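Local coordinates for endo-beta-1,2-glucanase (Talaromyces funiculosus, PDB 6IMV), which hydrolyses internal beta-1,2-linkages of beta-1,2-glucans as a fungal endo-acting glycoside hydrolase (EC 3.2.1.71), at residues A[244-249]-A[273-278]; A[279-284]-A[295-300]; A[251-256]-A[309-314]. One frame throughout, in Å; residues are numbered along the deposited sequence.

Along the chain, residues 244-249 open contact 1 and 251-256 open contact 3; contact 1 closes at 273-278, contact 2 follows directly with 279-284 and 295-300, and 309-314 completes contact 3. Contacts 1 and 3 therefore interlock, while contact 2 is nested inside the loop that contact 3 closes. The centres of contacts 1 and 2 lie about 12 Å apart, those of 1 and 3 about 13 Å, and those of 2 and 3 about 17 Å. Helices 252-261 and 266-276 and hairpin 282-296 follow in succession, so these contacts fold a single continuous region. Contacts 1 and 2 both reach a bound glucose unit, consistent with a place beside the sugar-binding cleft, whereas contact 3 lies deeper.

Contact 1. Residues A[244-249]-A[273-278]. With GLC (alpha-D-glucopyranose), chain D.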
# COMPACT_ATOMS: atom_id res chain seq x y z
N TYR A 244 -14.17 -7.26 -12.45
CA TYR A 244 -13.88 -8.32 -11.50
C TYR A 244 -12.43 -8.23 -11.03
O TYR A 244 -11.57 -7.71 -11.73
CB TYR A 244 -14.17 -9.69 -12.12
CG TYR A 244 -15.54 -9.81 -12.72
CD1 TYR A 244 -16.67 -9.84 -11.92
CD2 TYR A 244 -15.71 -9.89 -14.10
CE1 TYR A 244 -17.94 -9.94 -12.46
CE2 TYR A 244 -16.98 -9.99 -14.66
CZ TYR A 244 -18.09 -10.01 -13.83
OH TYR A 244 -19.35 -10.11 -14.37
N LEU A 245 -12.19 -8.73 -9.82
CA LEU A 245 -10.85 -8.95 -9.30
C LEU A 245 -10.28 -10.20 -9.98
O LEU A 245 -10.46 -11.30 -9.47
CB LEU A 245 -10.92 -9.11 -7.78
CG LEU A 245 -11.44 -7.90 -7.02
CD1 LEU A 245 -11.29 -8.09 -5.53
CD2 LEU A 245 -10.72 -6.63 -7.46
N ASN A 246 -9.63 -10.01 -11.14
CA ASN A 246 -9.23 -11.14 -11.98
C ASN A 246 -7.78 -11.01 -12.45
O ASN A 246 -7.38 -11.67 -13.43
CB ASN A 246 -10.17 -11.27 -13.19
CG ASN A 246 -10.05 -10.11 -14.16
OD1 ASN A 246 -9.50 -9.07 -13.82
ND2 ASN A 246 -10.54 -10.31 -15.37
N ASP A 247 -6.97 -10.22 -11.74
CA ASP A 247 -5.61 -9.94 -12.20
C ASP A 247 -4.59 -10.17 -11.08
O ASP A 247 -4.96 -10.39 -9.93
CB ASP A 247 -5.56 -8.54 -12.81
CG ASP A 247 -5.80 -7.42 -11.82
OD1 ASP A 247 -5.32 -7.53 -10.68
OD2 ASP A 247 -6.45 -6.45 -12.22
N PRO A 248 -3.27 -10.15 -11.37
CA PRO A 248 -2.25 -10.41 -10.36
C PRO A 248 -1.86 -9.23 -9.45
O PRO A 248 -0.87 -9.32 -8.70
CB PRO A 248 -1.02 -10.85 -11.15
CG PRO A 248 -1.34 -10.59 -12.62
CD PRO A 248 -2.70 -9.93 -12.70
N TYR A 249 -2.62 -8.14 -9.49
CA TYR A 249 -2.29 -6.92 -8.72
C TYR A 249 -2.95 -7.04 -7.34
O TYR A 249 -3.10 -8.14 -6.84
CB TYR A 249 -2.55 -5.69 -9.60
CG TYR A 249 -2.14 -5.93 -11.03
CD1 TYR A 249 -0.85 -6.33 -11.35
CD2 TYR A 249 -3.06 -5.85 -12.06
CE1 TYR A 249 -0.48 -6.62 -12.66
CE2 TYR A 249 -2.71 -6.15 -13.37
CZ TYR A 249 -1.42 -6.53 -13.68
OH TYR A 249 -1.09 -6.81 -14.97
N TRP A 273 -8.78 -19.34 -10.09
CA TRP A 273 -7.46 -19.27 -10.70
C TRP A 273 -7.55 -19.38 -12.22
O TRP A 273 -6.79 -18.73 -12.94
CB TRP A 273 -6.52 -20.30 -10.07
CG TRP A 273 -6.24 -19.93 -8.64
CD1 TRP A 273 -6.79 -20.48 -7.53
CD2 TRP A 273 -5.39 -18.86 -8.19
NE1 TRP A 273 -6.33 -19.85 -6.41
CE2 TRP A 273 -5.46 -18.85 -6.78
CE3 TRP A 273 -4.54 -17.95 -8.82
CZ2 TRP A 273 -4.74 -17.95 -6.00
CZ3 TRP A 273 -3.82 -17.06 -8.05
CH2 TRP A 273 -3.93 -17.06 -6.66
N GLU A 274 -8.53 -20.15 -12.70
CA GLU A 274 -8.75 -20.30 -14.13
C GLU A 274 -9.16 -18.96 -14.73
O GLU A 274 -8.63 -18.55 -15.75
CB GLU A 274 -9.82 -21.36 -14.39
CG GLU A 274 -9.97 -21.69 -15.86
CD GLU A 274 -10.96 -22.81 -16.12
OE1 GLU A 274 -11.24 -23.59 -15.18
OE2 GLU A 274 -11.46 -22.89 -17.27
N TYR A 275 -10.10 -18.28 -14.08
CA TYR A 275 -10.63 -17.03 -14.58
C TYR A 275 -9.56 -15.93 -14.52
O TYR A 275 -9.59 -14.99 -15.30
CB TYR A 275 -11.88 -16.62 -13.80
CG TYR A 275 -12.59 -15.45 -14.42
CD1 TYR A 275 -13.28 -15.61 -15.62
CD2 TYR A 275 -12.54 -14.18 -13.87
CE1 TYR A 275 -13.92 -14.55 -16.23
CE2 TYR A 275 -13.18 -13.11 -14.46
CZ TYR A 275 -13.88 -13.30 -15.64
OH TYR A 275 -14.51 -12.26 -16.24
N LYS A 276 -8.62 -16.07 -13.58
CA LYS A 276 -7.52 -15.13 -13.37
C LYS A 276 -6.42 -15.31 -14.42
O LYS A 276 -5.70 -14.36 -14.71
CB LYS A 276 -6.95 -15.28 -11.96
CG LYS A 276 -7.63 -14.42 -10.90
CD LYS A 276 -7.25 -14.79 -9.47
CE LYS A 276 -5.77 -14.66 -9.20
NZ LYS A 276 -5.27 -13.29 -9.48
N ARG A 277 -6.29 -16.52 -14.97
CA ARG A 277 -5.07 -16.98 -15.67
C ARG A 277 -4.72 -16.08 -16.86
O ARG A 277 -3.55 -15.77 -17.06
CB ARG A 277 -5.22 -18.44 -16.12
CG ARG A 277 -3.91 -19.22 -16.20
CD ARG A 277 -4.10 -20.73 -16.09
NE ARG A 277 -4.41 -21.13 -14.72
CZ ARG A 277 -5.25 -22.10 -14.38
NH1 ARG A 277 -6.01 -22.68 -15.30
NH2 ARG A 277 -5.33 -22.49 -13.12
N PRO A 278 -5.68 -15.65 -17.71
CA PRO A 278 -5.35 -14.81 -18.86
C PRO A 278 -4.77 -13.43 -18.50
O PRO A 278 -4.24 -12.77 -19.38
CB PRO A 278 -6.70 -14.64 -19.59
CG PRO A 278 -7.55 -15.80 -19.10
CD PRO A 278 -7.12 -16.00 -17.66
C1 GLC D . -8.24 -0.61 -10.30
C2 GLC D . -7.73 -0.53 -8.87
C3 GLC D . -6.22 -0.48 -8.84
C4 GLC D . -5.66 -1.71 -9.53
C5 GLC D . -6.20 -1.78 -10.96
C6 GLC D . -5.79 -3.07 -11.65
O1 GLC D . -7.91 0.65 -10.91
O2 GLC D . -8.25 0.67 -8.29
O3 GLC D . -5.72 -0.43 -7.51
O4 GLC D . -4.22 -1.68 -9.49
O5 GLC D . -7.63 -1.71 -10.96
O6 GLC D . -6.32 -4.21 -10.97
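Tyr244 and Tyr275 form the aromatic part of this contact, an offset edge-to-face pair with the edge of Tyr275 turned toward the face of Tyr244, ring centroids 6.0 Å apart and planes at 80°. The hydroxyl end of Tyr275 leads the approach, its OH 3.4 Å from Tyr244 CD2. With CG anti to the backbone N (chi1 -170°), the Tyr275 ring swings out from its helix and also passes Asn246, whose CB lies 3.7 Å from Tyr275 CE2. Between backbones the link is weaker: Lys276 CA offers its hydrogen to Asn246 O, a CA-H...O contact of 3.5 Å; the hydrogen-bond partner of that oxygen is Gln279. Bent at its last two torsions, the lysine brings NZ to 3.0 Å from Asp247 O, but the angle is too poor for a hydrogen bond; its ammonium is held by a salt bridge to Glu252. Asp247 carries further polar contacts. Its OD1 accepts from Tyr249 N at 3.0 Å, closing an Asx turn, while its OD2 accepts from O6 of the bound glucose unit at 2.6 Å. One carboxylate thus shapes the loop and grips the sugar, which Glu250 and His304 also bind. The whole contact lays the loop between strand 237-239 and helix 252-261 against the C-terminal end of helix 266-276, with strand 216-217 beside both tyrosines and helix 461-475 packed on Trp273.

Contact 2. Residues A[279-284]-A[295-300]; sequences QLVSVD and VQKGYW. With NAG (2-acetamido-2-deoxy-beta-D-glucopyranose), chain H; GLC (alpha-D-glucopyranose), chain D.
Val281 and Lys297 share a water as well as a direct bond, Lys297 N to Val281 O (2.9 Å, N-H...O angle 179°): the water donates to Lys297 O at 2.8 Å and to Gln279 O, and accepts from Val281 N at 3.0 Å. It sits where the open end of a beta hairpin, strands 282-287 and 290-296, splays apart. Inside the hairpin, Val283 and Val295 make the hydrogen-bonded antiparallel pair, Val295 N reaching Val283 O at 2.8 Å almost straight, and Ser282 with Gln296 the non-hydrogen-bonded one. Lys297 lies fully extended, its methylene groups running side by side with Val281 and across Val283, CD 3.9 Å from Val283 CG1. That carries NZ to O7 of an N-acetylglucosamine, probably borne by Asn372, in a modelled hydrogen bond whose length is doubtfully short. The O6 hydroxyl of the same sugar donates to Gln279 OE1 at 2.6 Å, so the sugar lies against both segments. With an alanine in place of Lys297, the acetamide oxygen would probably lose its charged partner and the two valines their aliphatic cover. Beyond the hairpin, Tyr299 presents one ring face to the bound glucose unit, the sugar's C6 3.6 Å from CG.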
# COMPACT_ATOMS: atom_id res chain seq x y z
N GLN A 279 -4.88 -13.00 -17.24
CA GLN A 279 -4.37 -11.68 -16.83
C GLN A 279 -2.94 -11.80 -16.28
O GLN A 279 -2.32 -10.78 -15.97
CB GLN A 279 -5.32 -11.04 -15.81
CG GLN A 279 -6.59 -10.48 -16.41
CD GLN A 279 -7.52 -11.53 -16.97
OE1 GLN A 279 -7.82 -11.54 -18.16
NE2 GLN A 279 -7.99 -12.43 -16.13
N LEU A 280 -2.44 -13.04 -16.13
CA LEU A 280 -1.06 -13.31 -15.72
C LEU A 280 -0.22 -13.56 -16.98
O LEU A 280 -0.34 -14.62 -17.60
CB LEU A 280 -1.03 -14.51 -14.78
CG LEU A 280 0.32 -14.84 -14.14
CD1 LEU A 280 0.80 -13.68 -13.28
CD2 LEU A 280 0.25 -16.12 -13.32
N VAL A 281 0.62 -12.59 -17.35
CA VAL A 281 1.23 -12.53 -18.67
C VAL A 281 2.72 -12.18 -18.54
O VAL A 281 3.11 -11.28 -17.78
CB VAL A 281 0.49 -11.53 -19.58
CG1 VAL A 281 1.15 -11.38 -20.95
CG2 VAL A 281 -0.97 -11.90 -19.75
N SER A 282 3.55 -12.88 -19.32
CA SER A 282 4.98 -12.61 -19.44
C SER A 282 5.21 -11.63 -20.59
O SER A 282 4.71 -11.85 -21.68
CB SER A 282 5.73 -13.88 -19.67
OG SER A 282 7.12 -13.67 -19.63
N VAL A 283 5.96 -10.56 -20.34
CA VAL A 283 6.41 -9.67 -21.40
C VAL A 283 7.85 -9.25 -21.10
O VAL A 283 8.30 -9.29 -19.95
CB VAL A 283 5.51 -8.42 -21.56
CG1 VAL A 283 4.13 -8.80 -22.06
CG2 VAL A 283 5.42 -7.60 -20.28
N ASP A 284 8.55 -8.83 -22.16
CA ASP A 284 9.92 -8.41 -22.04
C ASP A 284 9.98 -6.88 -22.16
O ASP A 284 9.51 -6.30 -23.16
CB ASP A 284 10.79 -9.10 -23.09
CG ASP A 284 11.08 -10.56 -22.82
OD1 ASP A 284 10.74 -11.07 -21.71
OD2 ASP A 284 11.65 -11.19 -23.73
N VAL A 295 9.31 -9.58 -17.36
CA VAL A 295 8.54 -9.15 -16.22
C VAL A 295 7.11 -9.68 -16.33
O VAL A 295 6.64 -10.06 -17.41
CB VAL A 295 8.53 -7.61 -16.10
CG1 VAL A 295 9.93 -7.07 -15.93
CG2 VAL A 295 7.84 -6.95 -17.29
N GLN A 296 6.42 -9.65 -15.19
CA GLN A 296 4.97 -9.73 -15.14
C GLN A 296 4.38 -8.45 -15.74
O GLN A 296 4.66 -7.34 -15.25
CB GLN A 296 4.50 -9.87 -13.70
CG GLN A 296 2.98 -9.91 -13.57
CD GLN A 296 2.58 -10.02 -12.13
OE1 GLN A 296 2.37 -11.12 -11.62
NE2 GLN A 296 2.49 -8.88 -11.46
N LYS A 297 3.55 -8.60 -16.77
CA LYS A 297 2.88 -7.48 -17.38
C LYS A 297 2.00 -6.79 -16.34
O LYS A 297 1.28 -7.44 -15.59
CB LYS A 297 2.06 -7.95 -18.58
CG LYS A 297 1.54 -6.84 -19.48
CD LYS A 297 0.77 -7.38 -20.65
CE LYS A 297 0.30 -6.27 -21.58
NZ LYS A 297 -0.42 -6.84 -22.74
N GLY A 298 2.11 -5.46 -16.26
CA GLY A 298 1.39 -4.65 -15.29
C GLY A 298 0.06 -4.15 -15.83
O GLY A 298 -0.28 -4.35 -17.00
N TYR A 299 -0.71 -3.49 -14.96
CA TYR A 299 -1.89 -2.79 -15.42
C TYR A 299 -1.41 -1.48 -16.08
O TYR A 299 -1.57 -1.30 -17.30
CB TYR A 299 -2.91 -2.61 -14.29
CG TYR A 299 -4.28 -2.21 -14.78
CD1 TYR A 299 -5.04 -3.08 -15.54
CD2 TYR A 299 -4.79 -0.95 -14.52
CE1 TYR A 299 -6.29 -2.72 -16.02
CE2 TYR A 299 -6.04 -0.58 -14.97
CZ TYR A 299 -6.79 -1.46 -15.73
OH TYR A 299 -8.02 -1.08 -16.18
N TRP A 300 -0.78 -0.62 -15.27
CA TRP A 300 0.05 0.50 -15.77
C TRP A 300 1.53 0.20 -15.56
O TRP A 300 2.36 0.90 -16.12
CB TRP A 300 -0.32 1.81 -15.06
CG TRP A 300 -1.74 2.20 -15.23
CD1 TRP A 300 -2.34 2.67 -16.36
CD2 TRP A 300 -2.76 2.17 -14.22
NE1 TRP A 300 -3.67 2.90 -16.13
CE2 TRP A 300 -3.95 2.63 -14.82
CE3 TRP A 300 -2.79 1.80 -12.86
CZ2 TRP A 300 -5.15 2.73 -14.12
CZ3 TRP A 300 -3.97 1.90 -12.17
CH2 TRP A 300 -5.14 2.35 -12.79
C1 NAG H . -5.54 -6.06 -21.26
C2 NAG H . -5.22 -6.61 -22.65
C3 NAG H . -6.49 -7.24 -23.21
C4 NAG H . -6.91 -8.38 -22.29
C5 NAG H . -7.30 -7.75 -20.94
C6 NAG H . -7.77 -8.77 -19.91
C7 NAG H . -3.49 -5.38 -23.90
C8 NAG H . -3.21 -4.21 -24.77
N2 NAG H . -4.75 -5.56 -23.54
O3 NAG H . -6.21 -7.74 -24.51
O4 NAG H . -7.95 -9.16 -22.89
O5 NAG H . -6.14 -7.09 -20.43
O6 NAG H . -6.86 -9.88 -19.86
O7 NAG H . -2.59 -6.11 -23.52
C1 GLC D . -8.24 -0.61 -10.30
C2 GLC D . -7.73 -0.53 -8.87
C3 GLC D . -6.22 -0.48 -8.84
C4 GLC D . -5.66 -1.71 -9.53
C5 GLC D . -6.20 -1.78 -10.96
C6 GLC D . -5.79 -3.07 -11.65
O1 GLC D . -7.91 0.65 -10.91
O2 GLC D . -8.25 0.67 -8.29
O3 GLC D . -5.72 -0.43 -7.51
O4 GLC D . -4.22 -1.68 -9.49
O5 GLC D . -7.63 -1.71 -10.96
O6 GLC D . -6.32 -4.21 -10.97
O HOH W 1 0.35 -10.11 -15.69

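Contact 3. Residues A[251-256]-A[309-314]; sequences GELFTW and VLEMPY
This is a buried contact of mixed character, in which the first turn of helix 252-261 meets the loop leading into helix 318-337 among helices 163-182 and 461-475. In its polar part, Tyr314 OH donates to Glu252 OE1 at 2.5 Å, using the anti lone pair of the carboxylate, and accepts from Trp256 NE1 at 2.8 Å. The hydroxyl sits at the indole edge, 3° out of the ring plane, and the bond is bent (150°). Alongside, Met312 makes a Met-aromatic contact with the same indole: CE stands over one face, 4.1 Å from the centroid of the five-membered ring, while SD approaches obliquely, 3.4 Å from Trp256 CD1. A bend at the methionine's last torsion (chi3 79°) turns the methyl onto that face. Leu253 fills in beside it, CD2 against Met312 SD at 3.6 Å and CD1 against Glu311 CD. Phe464 of helix 461-475 meets both Trp256 and Tyr314. Lys308 forms a salt bridge with Glu252 OE1, while OE2 faces the charge of Lys276. Two lysines and the tyrosine hydroxyl thus hold the buried carboxylate in place, and that hydroxyl, gripped by a donor and an acceptor, is likely to be fixed in its rotation.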
# COMPACT_ATOMS: atom_id res chain seq x y z
N GLY A 251 -5.73 -6.83 -5.87
CA GLY A 251 -6.97 -7.56 -5.70
C GLY A 251 -6.75 -9.04 -5.43
O GLY A 251 -7.65 -9.73 -4.93
N GLU A 252 -5.55 -9.55 -5.74
CA GLU A 252 -5.26 -10.97 -5.53
C GLU A 252 -5.33 -11.34 -4.05
O GLU A 252 -5.63 -12.49 -3.70
CB GLU A 252 -3.90 -11.34 -6.13
CG GLU A 252 -3.70 -12.84 -6.23
CD GLU A 252 -2.52 -13.19 -7.12
OE1 GLU A 252 -1.40 -13.30 -6.57
OE2 GLU A 252 -2.72 -13.30 -8.34
N LEU A 253 -5.07 -10.37 -3.17
CA LEU A 253 -5.17 -10.60 -1.72
C LEU A 253 -6.59 -11.06 -1.36
O LEU A 253 -6.77 -11.98 -0.56
CB LEU A 253 -4.79 -9.33 -0.96
CG LEU A 253 -3.31 -8.95 -1.00
CD1 LEU A 253 -3.05 -7.72 -0.14
CD2 LEU A 253 -2.43 -10.11 -0.55
N PHE A 254 -7.60 -10.45 -2.00
CA PHE A 254 -8.97 -10.79 -1.71
C PHE A 254 -9.30 -12.19 -2.24
O PHE A 254 -10.04 -12.94 -1.58
CB PHE A 254 -9.96 -9.77 -2.27
CG PHE A 254 -11.32 -9.97 -1.65
CD1 PHE A 254 -11.57 -9.55 -0.36
CD2 PHE A 254 -12.30 -10.69 -2.32
CE1 PHE A 254 -12.80 -9.79 0.24
CE2 PHE A 254 -13.53 -10.92 -1.72
CZ PHE A 254 -13.77 -10.47 -0.45
N THR A 255 -8.76 -12.55 -3.41
CA THR A 255 -8.91 -13.90 -3.95
C THR A 255 -8.53 -14.94 -2.89
O THR A 255 -9.28 -15.89 -2.67
CB THR A 255 -8.05 -14.12 -5.20
OG1 THR A 255 -8.37 -13.11 -6.16
CG2 THR A 255 -8.27 -15.48 -5.83
N TRP A 256 -7.38 -14.75 -2.24
CA TRP A 256 -6.88 -15.67 -1.22
C TRP A 256 -7.85 -15.74 -0.03
O TRP A 256 -8.01 -16.82 0.58
CB TRP A 256 -5.49 -15.28 -0.73
CG TRP A 256 -4.39 -15.53 -1.72
CD1 TRP A 256 -3.58 -14.60 -2.29
CD2 TRP A 256 -3.96 -16.81 -2.23
NE1 TRP A 256 -2.67 -15.21 -3.12
CE2 TRP A 256 -2.87 -16.56 -3.09
CE3 TRP A 256 -4.36 -18.14 -2.02
CZ2 TRP A 256 -2.20 -17.58 -3.76
CZ3 TRP A 256 -3.70 -19.15 -2.69
CH2 TRP A 256 -2.64 -18.87 -3.54
N VAL A 309 2.76 -8.24 -2.22
CA VAL A 309 3.97 -8.91 -1.73
C VAL A 309 4.33 -8.40 -0.32
O VAL A 309 5.09 -9.07 0.37
CB VAL A 309 5.16 -8.76 -2.71
CG1 VAL A 309 4.77 -9.18 -4.11
CG2 VAL A 309 5.74 -7.36 -2.69
N LEU A 310 3.77 -7.25 0.08
CA LEU A 310 3.93 -6.71 1.44
C LEU A 310 3.15 -7.54 2.46
O LEU A 310 3.43 -7.45 3.66
CB LEU A 310 3.44 -5.26 1.51
CG LEU A 310 4.26 -4.20 0.78
CD1 LEU A 310 3.47 -2.90 0.69
CD2 LEU A 310 5.59 -3.95 1.48
N GLU A 311 2.13 -8.27 2.01
CA GLU A 311 1.11 -8.81 2.92
C GLU A 311 1.10 -10.35 2.95
O GLU A 311 0.62 -10.91 3.89
CB GLU A 311 -0.27 -8.27 2.54
CG GLU A 311 -0.33 -6.75 2.54
CD GLU A 311 -1.71 -6.17 2.80
OE1 GLU A 311 -2.49 -6.79 3.59
OE2 GLU A 311 -2.00 -5.13 2.21
N MET A 312 1.61 -11.02 1.91
CA MET A 312 1.66 -12.49 1.89
C MET A 312 3.02 -12.92 1.37
O MET A 312 3.65 -12.18 0.62
CB MET A 312 0.54 -13.07 1.02
CG MET A 312 -0.84 -12.72 1.54
SD MET A 312 -2.15 -13.51 0.61
CE MET A 312 -2.13 -15.16 1.31
N PRO A 313 3.52 -14.11 1.77
CA PRO A 313 4.90 -14.51 1.46
C PRO A 313 5.12 -15.02 0.03
O PRO A 313 5.63 -16.11 -0.18
CB PRO A 313 5.14 -15.62 2.50
CG PRO A 313 3.79 -16.24 2.70
CD PRO A 313 2.82 -15.08 2.62
N TYR A 314 4.79 -14.17 -0.95
CA TYR A 314 5.04 -14.42 -2.35
C TYR A 314 6.53 -14.70 -2.61
O TYR A 314 6.86 -15.52 -3.45
CB TYR A 314 4.59 -13.21 -3.19
CG TYR A 314 3.10 -13.17 -3.42
CD1 TYR A 314 2.54 -13.80 -4.51
CD2 TYR A 314 2.25 -12.50 -2.54
CE1 TYR A 314 1.18 -13.78 -4.74
CE2 TYR A 314 0.88 -12.48 -2.76
CZ TYR A 314 0.34 -13.12 -3.86
OH TYR A 314 -1.01 -13.13 -4.10